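Side-chain contacts in lactoylglutathione lyase (Pseudomonas aeruginosa, PDB 4MTS), which belongs to the glyoxalase/bleomycin resistance/dioxygenase superfamily and here forms a two-chain assembly with nickel and zinc ions bound: residues A15-Y20 with M26-R31; E80-T85 with R98-M103; R22-R27 with L75-E80. All blocks are in the same frame, centred on the assembly; numbering follows the deposited sequence.

How the interactions relate
The three contacts tie the two helices of the chain, and the loop after the first, to its strands. Interaction 1 folds helix 13-23 back against strand 27-34. Interaction 3 starts at the end of the same helix, shares Met-26 and Arg-27 with interaction 1, and reaches strand 72-79, their centres about 11 Å apart. Interaction 2 joins helix 82-91 to the turn before strand 101-102 and shares Glu-80 with interaction 3, centres about 12 Å apart. Interactions 1 and 2 do not touch: their centres are about 22 Å apart, their nearest atoms about 8 Å. Interaction 3 therefore links the other two, Leu-24 packing against Phe-19 and Thr-85, and joins the helix 13-23 region to a sheet that runs on into the second subunit.

Interaction 1. Residues A15-Y20 with M26-R31; sequences AALEFY and MRLLRR
Tyr-20 and Met-26 lie side by side and point the same way, and between them the helix is joined to the beginning of the strand. Met-26 SD comes within 4.0 Å of Tyr-20 CD1 in a Met-aromatic contact. The sulfur stands obliquely to the ring, 5.1 Å from its centroid, and Met-26 CE lies equally close to Tyr-20 CD1, at 4.0 Å. Methionine suits this place because its unbranched thioether, extended beyond CG (chi2 -174°), can follow the ring. The two backbones are joined as well: Met-26 N donates to Tyr-20 O at 3.1 Å, a fairly straight bond (161°) that closes the turn between helix and strand.

One helical turn earlier, Leu-17 spreads its two methyls over different partners. CD2 meets Leu-28 CD1 at 3.9 Å, while CD1 touches Arg-31 NH1 at 3.7 Å. Leu-28 swings its CG anti to the backbone N (chi1 -180°), which brings its branch back to the helix.

Further out, Phe-19 CD2 covers one face of the Tyr-20 ring, 3.5 Å above the ring plane, and Tyr-20 OH is hydrogen-bonded to Asp-115. Helix 13-23 lies against the four-stranded sheet that strand 27-34 borders within the chain, Leu-17 touching Ala-42 and Val-44, Tyr-20 touching Leu-55 and Leu-57. Arg-31 is salt-bridged to Asp-33 through NE and to Glu-14 through NH1, so acidic partners hold the guanidinium while the leucine methyl merely rests against it. The chemistry is thus graded: thioether, ring and backbone bond give way to leucine methyls and a paired charge toward the surface.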
loop_
_atom_site.group_PDB
_atom_site.type_symbol
_atom_site.label_atom_id
_atom_site.label_comp_id
_atom_site.label_asym_id
_atom_site.label_seq_id
_atom_site.Cartn_x
_atom_site.Cartn_y
_atom_site.Cartn_z
ATOM N N ALA A 15 3.268 -17.260 -8.436
ATOM C CA ALA A 15 3.035 -16.405 -9.623
ATOM C C ALA A 15 3.266 -14.926 -9.244
ATOM O O ALA A 15 3.933 -14.173 -9.991
ATOM C CB ALA A 15 1.604 -16.585 -10.130
ATOM N N ALA A 16 2.761 -14.529 -8.062
ATOM C CA ALA A 16 2.947 -13.172 -7.544
ATOM C C ALA A 16 4.430 -12.844 -7.371
ATOM O O ALA A 16 4.899 -11.848 -7.909
ATOM C CB ALA A 16 2.194 -13.003 -6.219
ATOM N N LEU A 17 5.190 -13.691 -6.629
ATOM C CA LEU A 17 6.620 -13.484 -6.406
ATOM C C LEU A 17 7.406 -13.397 -7.721
ATOM O O LEU A 17 8.324 -12.588 -7.836
ATOM C CB LEU A 17 7.194 -14.619 -5.507
ATOM C CG LEU A 17 6.745 -14.538 -4.023
ATOM C CD1 LEU A 17 7.260 -15.738 -3.223
ATOM C CD2 LEU A 17 7.228 -13.262 -3.341
ATOM N N GLU A 18 7.030 -14.201 -8.706
ATOM C CA GLU A 18 7.721 -14.169 -10.001
ATOM C C GLU A 18 7.566 -12.772 -10.618
ATOM O O GLU A 18 8.537 -12.228 -11.107
ATOM C CB GLU A 18 7.134 -15.220 -10.942
ATOM C CG GLU A 18 7.421 -16.652 -10.510
ATOM C CD GLU A 18 8.888 -16.910 -10.224
ATOM O OE1 GLU A 18 9.710 -16.740 -11.150
ATOM O OE2 GLU A 18 9.225 -17.177 -9.049
ATOM N N PHE A 19 6.365 -12.198 -10.556
ATOM C CA PHE A 19 6.155 -10.834 -11.079
ATOM C C PHE A 19 7.010 -9.826 -10.332
ATOM O O PHE A 19 7.721 -9.052 -10.967
ATOM C CB PHE A 19 4.674 -10.450 -10.994
ATOM C CG PHE A 19 4.385 -9.009 -11.352
ATOM C CD1 PHE A 19 4.239 -8.618 -12.683
ATOM C CD2 PHE A 19 4.230 -8.047 -10.361
ATOM C CE1 PHE A 19 3.978 -7.279 -13.015
ATOM C CE2 PHE A 19 3.978 -6.707 -10.694
ATOM C CZ PHE A 19 3.854 -6.330 -12.017
ATOM N N TYR A 20 6.861 -9.741 -8.980
ATOM C CA TYR A 20 7.596 -8.736 -8.230
ATOM C C TYR A 20 9.098 -8.828 -8.341
ATOM O O TYR A 20 9.760 -7.793 -8.435
ATOM C CB TYR A 20 7.098 -8.643 -6.765
ATOM C CG TYR A 20 5.701 -8.055 -6.753
ATOM C CD1 TYR A 20 5.502 -6.687 -6.926
ATOM C CD2 TYR A 20 4.579 -8.878 -6.698
ATOM C CE1 TYR A 20 4.215 -6.145 -6.985
ATOM C CE2 TYR A 20 3.291 -8.355 -6.801
ATOM C CZ TYR A 20 3.116 -6.980 -6.910
ATOM O OH TYR A 20 1.844 -6.449 -6.970
ATOM N N MET A 26 12.390 -6.596 -7.438
ATOM C CA MET A 26 12.369 -6.563 -5.985
ATOM C C MET A 26 13.076 -7.843 -5.522
ATOM O O MET A 26 13.269 -8.767 -6.318
ATOM C CB MET A 26 10.925 -6.642 -5.461
ATOM C CG MET A 26 10.209 -5.315 -5.588
ATOM S SD MET A 26 8.598 -5.433 -4.812
ATOM C CE MET A 26 7.863 -3.850 -5.404
ATOM N N ARG A 27 13.413 -7.910 -4.243
ATOM C CA ARG A 27 13.946 -9.152 -3.707
ATOM C C ARG A 27 13.015 -9.679 -2.639
ATOM O O ARG A 27 12.209 -8.919 -2.102
ATOM C CB ARG A 27 15.402 -9.044 -3.230
ATOM C CG ARG A 27 15.638 -8.130 -2.056
ATOM C CD ARG A 27 17.139 -7.953 -1.776
ATOM N NE ARG A 27 17.364 -6.736 -0.990
ATOM C CZ ARG A 27 17.479 -6.696 0.335
ATOM N NH1 ARG A 27 17.447 -7.815 1.047
ATOM N NH2 ARG A 27 17.641 -5.540 0.955
ATOM N N LEU A 28 13.074 -10.993 -2.391
ATOM C CA LEU A 28 12.276 -11.576 -1.317
ATOM C C LEU A 28 13.026 -11.268 -0.022
ATOM O O LEU A 28 14.155 -11.747 0.206
ATOM C CB LEU A 28 12.137 -13.090 -1.534
ATOM C CG LEU A 28 11.311 -13.808 -0.462
ATOM C CD1 LEU A 28 9.862 -13.342 -0.498
ATOM C CD2 LEU A 28 11.380 -15.353 -0.644
ATOM N N LEU A 29 12.419 -10.434 0.821
ATOM C CA LEU A 29 13.024 -10.011 2.083
ATOM C C LEU A 29 12.865 -11.046 3.168
ATOM O O LEU A 29 13.813 -11.305 3.915
ATOM C CB LEU A 29 12.453 -8.630 2.543
ATOM C CG LEU A 29 12.562 -7.493 1.500
ATOM C CD1 LEU A 29 11.761 -6.232 1.926
ATOM C CD2 LEU A 29 14.006 -7.126 1.224
ATOM N N ARG A 30 11.688 -11.668 3.239
ATOM C CA ARG A 30 11.304 -12.622 4.261
ATOM C C ARG A 30 10.093 -13.415 3.744
ATOM O O ARG A 30 9.173 -12.854 3.147
ATOM C CB ARG A 30 10.916 -11.780 5.534
ATOM C CG ARG A 30 10.344 -12.542 6.731
ATOM C CD ARG A 30 10.418 -11.739 8.019
ATOM N NE ARG A 30 9.707 -10.448 7.941
ATOM C CZ ARG A 30 8.610 -10.158 8.628
ATOM N NH1 ARG A 30 8.068 -11.059 9.437
ATOM N NH2 ARG A 30 8.040 -8.963 8.507
ATOM N N ARG A 31 10.076 -14.724 3.987
ATOM C CA ARG A 31 8.888 -15.503 3.671
ATOM C C ARG A 31 8.622 -16.417 4.884
ATOM O O ARG A 31 9.578 -16.899 5.492
ATOM C CB ARG A 31 9.045 -16.294 2.366
ATOM C CG ARG A 31 7.954 -17.329 2.160
ATOM C CD ARG A 31 8.023 -17.962 0.763
ATOM N NE ARG A 31 7.061 -19.074 0.722
ATOM C CZ ARG A 31 6.504 -19.557 -0.380
ATOM N NH1 ARG A 31 6.832 -19.063 -1.572
ATOM N NH2 ARG A 31 5.596 -20.520 -0.301
#

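Interaction 2. Residues E80-T85 with R98-M103; sequences EDAAVT and REAGLM
Ala-100 pushes its methyl group onto the first turn of helix 82-91, where CB lies 3.4 Å from Ala-83 N and 3.6 Å from Ala-82 C. It covers the peptide link between these two residues. The methyl groups also meet, Ala-82 CB standing 3.7 Å from Ala-100 CB and Ala-83 CB a little farther off. Alanine suits all three positions: with nothing beyond CB, the two segments can approach until the CA atoms of Ala-83 and Ala-100 are 5.1 Å apart. The helix is joined here to the corner between strands 95-99 and 101-102, and Ala-82 also touches Val-109 of strand 109-114.

Beside this small apolar patch a water makes a polar bridge. It donates to Ala-83 O at 2.7 Å and to Glu-99 OE2 at 2.6 Å, joining the helix to residues 98-103, where no direct hydrogen bond crosses. Glu-99 reaches it by a bend at chi2 (58°) that carries the carboxylate back to the helix. Its other oxygen, OE1, forms a salt bridge with Arg-90, later on the same helix.

Each segment is also braced from within. Asp-81 is the N-cap: OD1 accepts from Val-84 N at 3.1 Å, approached from above the carboxylate plane, and aspartate is short enough to turn back onto the helix start. Across the contact Arg-98 spans the corner, its NH2 donating to Leu-102 O at 2.8 Å in the guanidinium plane, with a weak bond from NH1 to Gly-101 O.

The direct touching is therefore largely apolar, while the Asp-81 carboxylate takes up Val-84 N and Glu-99 accepts from the water. The water and Arg-90 share the Glu-99 carboxylate, and its charge is probably steadied by that pair.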
loop_
_atom_site.group_PDB
_atom_site.type_symbol
_atom_site.label_atom_id
_atom_site.label_comp_id
_atom_site.label_asym_id
_atom_site.label_seq_id
_atom_site.Cartn_x
_atom_site.Cartn_y
_atom_site.Cartn_z
ATOM N N GLU A 80 14.090 4.182 -13.156
ATOM C CA GLU A 80 15.063 4.975 -13.924
ATOM C C GLU A 80 14.468 5.383 -15.280
ATOM O O GLU A 80 14.596 6.538 -15.695
ATOM C CB GLU A 80 16.355 4.150 -14.118
ATOM C CG GLU A 80 17.582 5.009 -14.385
ATOM C CD GLU A 80 18.828 4.239 -14.782
ATOM O OE1 GLU A 80 19.863 4.398 -14.096
ATOM O OE2 GLU A 80 18.776 3.485 -15.781
ATOM N N ASP A 81 13.776 4.447 -15.935
ATOM C CA ASP A 81 13.184 4.633 -17.252
ATOM C C ASP A 81 11.933 3.789 -17.325
ATOM O O ASP A 81 12.025 2.567 -17.408
ATOM C CB ASP A 81 14.190 4.134 -18.321
ATOM C CG ASP A 81 13.859 4.503 -19.746
ATOM O OD1 ASP A 81 12.699 4.301 -20.160
ATOM O OD2 ASP A 81 14.772 4.942 -20.462
ATOM N N ALA A 82 10.763 4.436 -17.328
ATOM C CA ALA A 82 9.475 3.760 -17.381
ATOM C C ALA A 82 9.243 2.959 -18.659
ATOM O O ALA A 82 8.691 1.865 -18.580
ATOM C CB ALA A 82 8.350 4.754 -17.142
ATOM N N ALA A 83 9.698 3.459 -19.832
ATOM C CA ALA A 83 9.537 2.707 -21.088
ATOM C C ALA A 83 10.315 1.383 -21.030
ATOM O O ALA A 83 9.821 0.370 -21.507
ATOM C CB ALA A 83 10.006 3.537 -22.282
ATOM N N VAL A 84 11.506 1.410 -20.427
ATOM C CA VAL A 84 12.360 0.217 -20.270
ATOM C C VAL A 84 11.687 -0.807 -19.316
ATOM O O VAL A 84 11.604 -1.992 -19.642
ATOM C CB VAL A 84 13.794 0.599 -19.842
ATOM C CG1 VAL A 84 14.574 -0.622 -19.359
ATOM C CG2 VAL A 84 14.537 1.292 -20.990
ATOM N N THR A 85 11.182 -0.341 -18.169
ATOM C CA THR A 85 10.474 -1.241 -17.240
ATOM C C THR A 85 9.224 -1.858 -17.906
ATOM O O THR A 85 8.988 -3.053 -17.739
ATOM C CB THR A 85 10.238 -0.556 -15.900
ATOM O OG1 THR A 85 11.484 -0.031 -15.483
ATOM C CG2 THR A 85 9.729 -1.523 -14.812
ATOM N N ARG A 98 -1.074 0.912 -19.180
ATOM C CA ARG A 98 -0.802 2.260 -19.672
ATOM C C ARG A 98 0.691 2.373 -19.870
ATOM O O ARG A 98 1.453 2.331 -18.892
ATOM C CB ARG A 98 -1.344 3.353 -18.709
ATOM C CG ARG A 98 -1.108 4.765 -19.220
ATOM C CD ARG A 98 -1.294 5.824 -18.154
ATOM N NE ARG A 98 -1.315 7.179 -18.722
ATOM C CZ ARG A 98 -0.236 7.910 -18.999
ATOM N NH1 ARG A 98 0.982 7.421 -18.787
ATOM N NH2 ARG A 98 -0.366 9.131 -19.498
ATOM N N GLU A 99 1.114 2.498 -21.158
ATOM C CA GLU A 99 2.497 2.625 -21.581
ATOM C C GLU A 99 3.042 3.942 -21.087
ATOM O O GLU A 99 2.312 4.936 -21.032
ATOM C CB GLU A 99 2.596 2.551 -23.143
ATOM C CG GLU A 99 3.987 2.811 -23.737
ATOM C CD GLU A 99 5.092 1.882 -23.256
ATOM O OE1 GLU A 99 4.779 0.714 -22.933
ATOM O OE2 GLU A 99 6.258 2.330 -23.156
ATOM N N ALA A 100 4.327 3.951 -20.747
ATOM C CA ALA A 100 5.101 5.116 -20.333
ATOM C C ALA A 100 4.847 6.330 -21.240
ATOM O O ALA A 100 4.878 6.225 -22.477
ATOM C CB ALA A 100 6.574 4.778 -20.356
ATOM N N GLY A 101 4.549 7.449 -20.606
ATOM C CA GLY A 101 4.252 8.706 -21.282
ATOM C C GLY A 101 3.916 9.767 -20.267
ATOM O O GLY A 101 3.788 9.458 -19.080
ATOM N N LEU A 102 3.765 11.025 -20.705
ATOM C CA LEU A 102 3.448 12.091 -19.747
ATOM C C LEU A 102 2.060 11.918 -19.154
ATOM O O LEU A 102 1.147 11.485 -19.856
ATOM C CB LEU A 102 3.635 13.499 -20.349
ATOM C CG LEU A 102 5.064 13.899 -20.776
ATOM C CD1 LEU A 102 5.095 15.331 -21.309
ATOM C CD2 LEU A 102 6.035 13.848 -19.627
ATOM N N MET A 103 1.927 12.181 -17.834
ATOM C CA MET A 103 0.661 12.103 -17.102
ATOM C C MET A 103 -0.319 13.093 -17.760
ATOM O O MET A 103 0.098 14.190 -18.138
ATOM C CB MET A 103 0.904 12.474 -15.621
ATOM C CG MET A 103 -0.283 12.242 -14.706
ATOM S SD MET A 103 0.088 12.788 -13.016
ATOM C CE MET A 103 -1.580 13.004 -12.388
HETATM O O HOH W 1 7.985 0.419 -23.543
#

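Interaction 3. Residues R22-R27 with L75-E80; sequences RALDMR and LAIEVE
Ile-77 and Leu-24 meet methyl to methyl, CD1 of the one lying 3.7 Å from CD1 of the other, and Met-26 brings a third methyl to the same spot. The contact across the two segments is purely apolar. Ile-77 CD1 sits 3.6 Å from Met-26 CE, so a single delta carbon touches both residues of the loop that follows the helix. The side chains cross at an angle, and they bridge backbones that stay well apart, the CA atoms of Leu-24 and Ile-77 being 8.9 Å from each other. Isoleucine answers this need well: its beta branch is at ease in a strand, and with CG1 anti to the carbonyl carbon (chi1 -61°) and a nearly extended chi2 it sends CD1 outward. More loosely, Met-26 CE also approaches Leu-75 CD2, at 4.3 Å. Side chains two apart on a strand fall on the same face, so Leu-75 and Ile-77 both face the cluster.

Polar interactions do not cross the contact but brace the loop at the helix end. Asp-25 leaves the helical conformation with positive phi (58°), a turn consistent with Leu-24 and Met-26 both facing the strand. Arg-88 holds this turn, bonding to Arg-22 O and forming a salt bridge with Asp-25, while Tyr-46 OH is hydrogen-bonded to Leu-24 O.

The cluster lies where the loop after helix 13-23 packs against strand 72-79, with Val-121 of strand 120-125 touching both Leu-24 and Ile-77. Strand 72-79 runs parallel to its partner 120-125, and it pairs antiparallel with a strand of the second subunit, so this buried core backs onto a sheet that continues across the interface.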
loop_
_atom_site.group_PDB
_atom_site.type_symbol
_atom_site.label_atom_id
_atom_site.label_comp_id
_atom_site.label_asym_id
_atom_site.label_seq_id
_atom_site.Cartn_x
_atom_site.Cartn_y
_atom_site.Cartn_z
ATOM N N ARG A 22 10.920 -10.719 -10.870
ATOM C CA ARG A 22 11.395 -10.727 -12.269
ATOM C C ARG A 22 11.087 -9.440 -13.022
ATOM O O ARG A 22 11.992 -8.853 -13.618
ATOM C CB ARG A 22 10.835 -11.907 -13.059
ATOM C CG ARG A 22 11.229 -13.298 -12.602
ATOM C CD ARG A 22 10.872 -14.291 -13.707
ATOM N NE ARG A 22 9.940 -15.340 -13.283
ATOM C CZ ARG A 22 9.434 -16.274 -14.093
ATOM N NH1 ARG A 22 9.754 -16.293 -15.382
ATOM N NH2 ARG A 22 8.590 -17.184 -13.623
ATOM N N ALA A 23 9.799 -9.046 -13.079
ATOM C CA ALA A 23 9.413 -7.827 -13.783
ATOM C C ALA A 23 9.867 -6.569 -13.042
ATOM O O ALA A 23 10.285 -5.593 -13.683
ATOM C CB ALA A 23 7.901 -7.805 -14.015
ATOM N N LEU A 24 9.805 -6.577 -11.703
ATOM C CA LEU A 24 10.147 -5.377 -10.917
ATOM C C LEU A 24 11.461 -5.377 -10.152
ATOM O O LEU A 24 11.750 -4.405 -9.456
ATOM C CB LEU A 24 8.973 -4.964 -10.011
ATOM C CG LEU A 24 7.683 -4.556 -10.755
ATOM C CD1 LEU A 24 6.478 -4.498 -9.788
ATOM C CD2 LEU A 24 7.864 -3.188 -11.483
ATOM N N ASP A 25 12.273 -6.442 -10.256
ATOM C CA ASP A 25 13.570 -6.443 -9.584
ATOM C C ASP A 25 13.521 -6.246 -8.075
ATOM O O ASP A 25 14.495 -5.822 -7.476
ATOM C CB ASP A 25 14.602 -5.518 -10.264
ATOM C CG ASP A 25 14.883 -5.930 -11.700
ATOM O OD1 ASP A 25 15.090 -7.146 -11.946
ATOM O OD2 ASP A 25 14.830 -5.065 -12.578
ATOM N N MET A 26 12.390 -6.596 -7.438
ATOM C CA MET A 26 12.369 -6.563 -5.985
ATOM C C MET A 26 13.076 -7.843 -5.522
ATOM O O MET A 26 13.269 -8.767 -6.318
ATOM C CB MET A 26 10.925 -6.642 -5.461
ATOM C CG MET A 26 10.209 -5.315 -5.588
ATOM S SD MET A 26 8.598 -5.433 -4.812
ATOM C CE MET A 26 7.863 -3.850 -5.404
ATOM N N ARG A 27 13.413 -7.910 -4.243
ATOM C CA ARG A 27 13.946 -9.152 -3.707
ATOM C C ARG A 27 13.015 -9.679 -2.639
ATOM O O ARG A 27 12.209 -8.919 -2.102
ATOM C CB ARG A 27 15.402 -9.044 -3.230
ATOM C CG ARG A 27 15.638 -8.130 -2.056
ATOM C CD ARG A 27 17.139 -7.953 -1.776
ATOM N NE ARG A 27 17.364 -6.736 -0.990
ATOM C CZ ARG A 27 17.479 -6.696 0.335
ATOM N NH1 ARG A 27 17.447 -7.815 1.047
ATOM N NH2 ARG A 27 17.641 -5.540 0.955
ATOM N N LEU A 75 0.180 0.496 -5.922
ATOM C CA LEU A 75 1.463 0.628 -5.283
ATOM C C LEU A 75 2.329 1.368 -6.340
ATOM O O LEU A 75 2.390 0.956 -7.499
ATOM C CB LEU A 75 2.081 -0.768 -4.971
ATOM C CG LEU A 75 3.456 -0.642 -4.237
ATOM C CD1 LEU A 75 3.264 -0.224 -2.775
ATOM C CD2 LEU A 75 4.203 -1.995 -4.235
ATOM N N ALA A 76 2.977 2.448 -5.956
ATOM C CA ALA A 76 3.789 3.202 -6.904
ATOM C C ALA A 76 5.274 2.916 -6.657
ATOM O O ALA A 76 5.728 2.864 -5.514
ATOM C CB ALA A 76 3.522 4.687 -6.759
ATOM N N ILE A 77 6.026 2.746 -7.746
ATOM C CA ILE A 77 7.473 2.457 -7.698
ATOM C C ILE A 77 8.257 3.473 -8.544
ATOM O O ILE A 77 7.829 3.832 -9.631
ATOM C CB ILE A 77 7.739 0.993 -8.141
ATOM C CG1 ILE A 77 7.024 0.005 -7.168
ATOM C CG2 ILE A 77 9.248 0.685 -8.168
ATOM C CD1 ILE A 77 6.863 -1.379 -7.753
ATOM N N GLU A 78 9.361 3.963 -8.003
ATOM C CA GLU A 78 10.227 4.895 -8.713
ATOM C C GLU A 78 11.126 4.095 -9.632
ATOM O O GLU A 78 11.729 3.133 -9.189
ATOM C CB GLU A 78 11.042 5.739 -7.725
ATOM C CG GLU A 78 11.982 6.719 -8.402
ATOM C CD GLU A 78 12.640 7.628 -7.386
ATOM O OE1 GLU A 78 13.482 7.139 -6.600
ATOM O OE2 GLU A 78 12.226 8.803 -7.303
ATOM N N VAL A 79 11.191 4.471 -10.920
ATOM C CA VAL A 79 12.017 3.745 -11.899
ATOM C C VAL A 79 12.966 4.705 -12.657
ATOM O O VAL A 79 12.662 5.889 -12.801
ATOM C CB VAL A 79 11.163 2.894 -12.886
ATOM C CG1 VAL A 79 10.370 1.807 -12.161
ATOM C CG2 VAL A 79 10.235 3.764 -13.738
ATOM N N GLU A 80 14.090 4.182 -13.156
ATOM C CA GLU A 80 15.063 4.975 -13.924
ATOM C C GLU A 80 14.468 5.383 -15.280
ATOM O O GLU A 80 14.596 6.538 -15.695
ATOM C CB GLU A 80 16.355 4.150 -14.118
ATOM C CG GLU A 80 17.582 5.009 -14.385
ATOM C CD GLU A 80 18.828 4.239 -14.782
ATOM O OE1 GLU A 80 19.863 4.398 -14.096
ATOM O OE2 GLU A 80 18.776 3.485 -15.781
#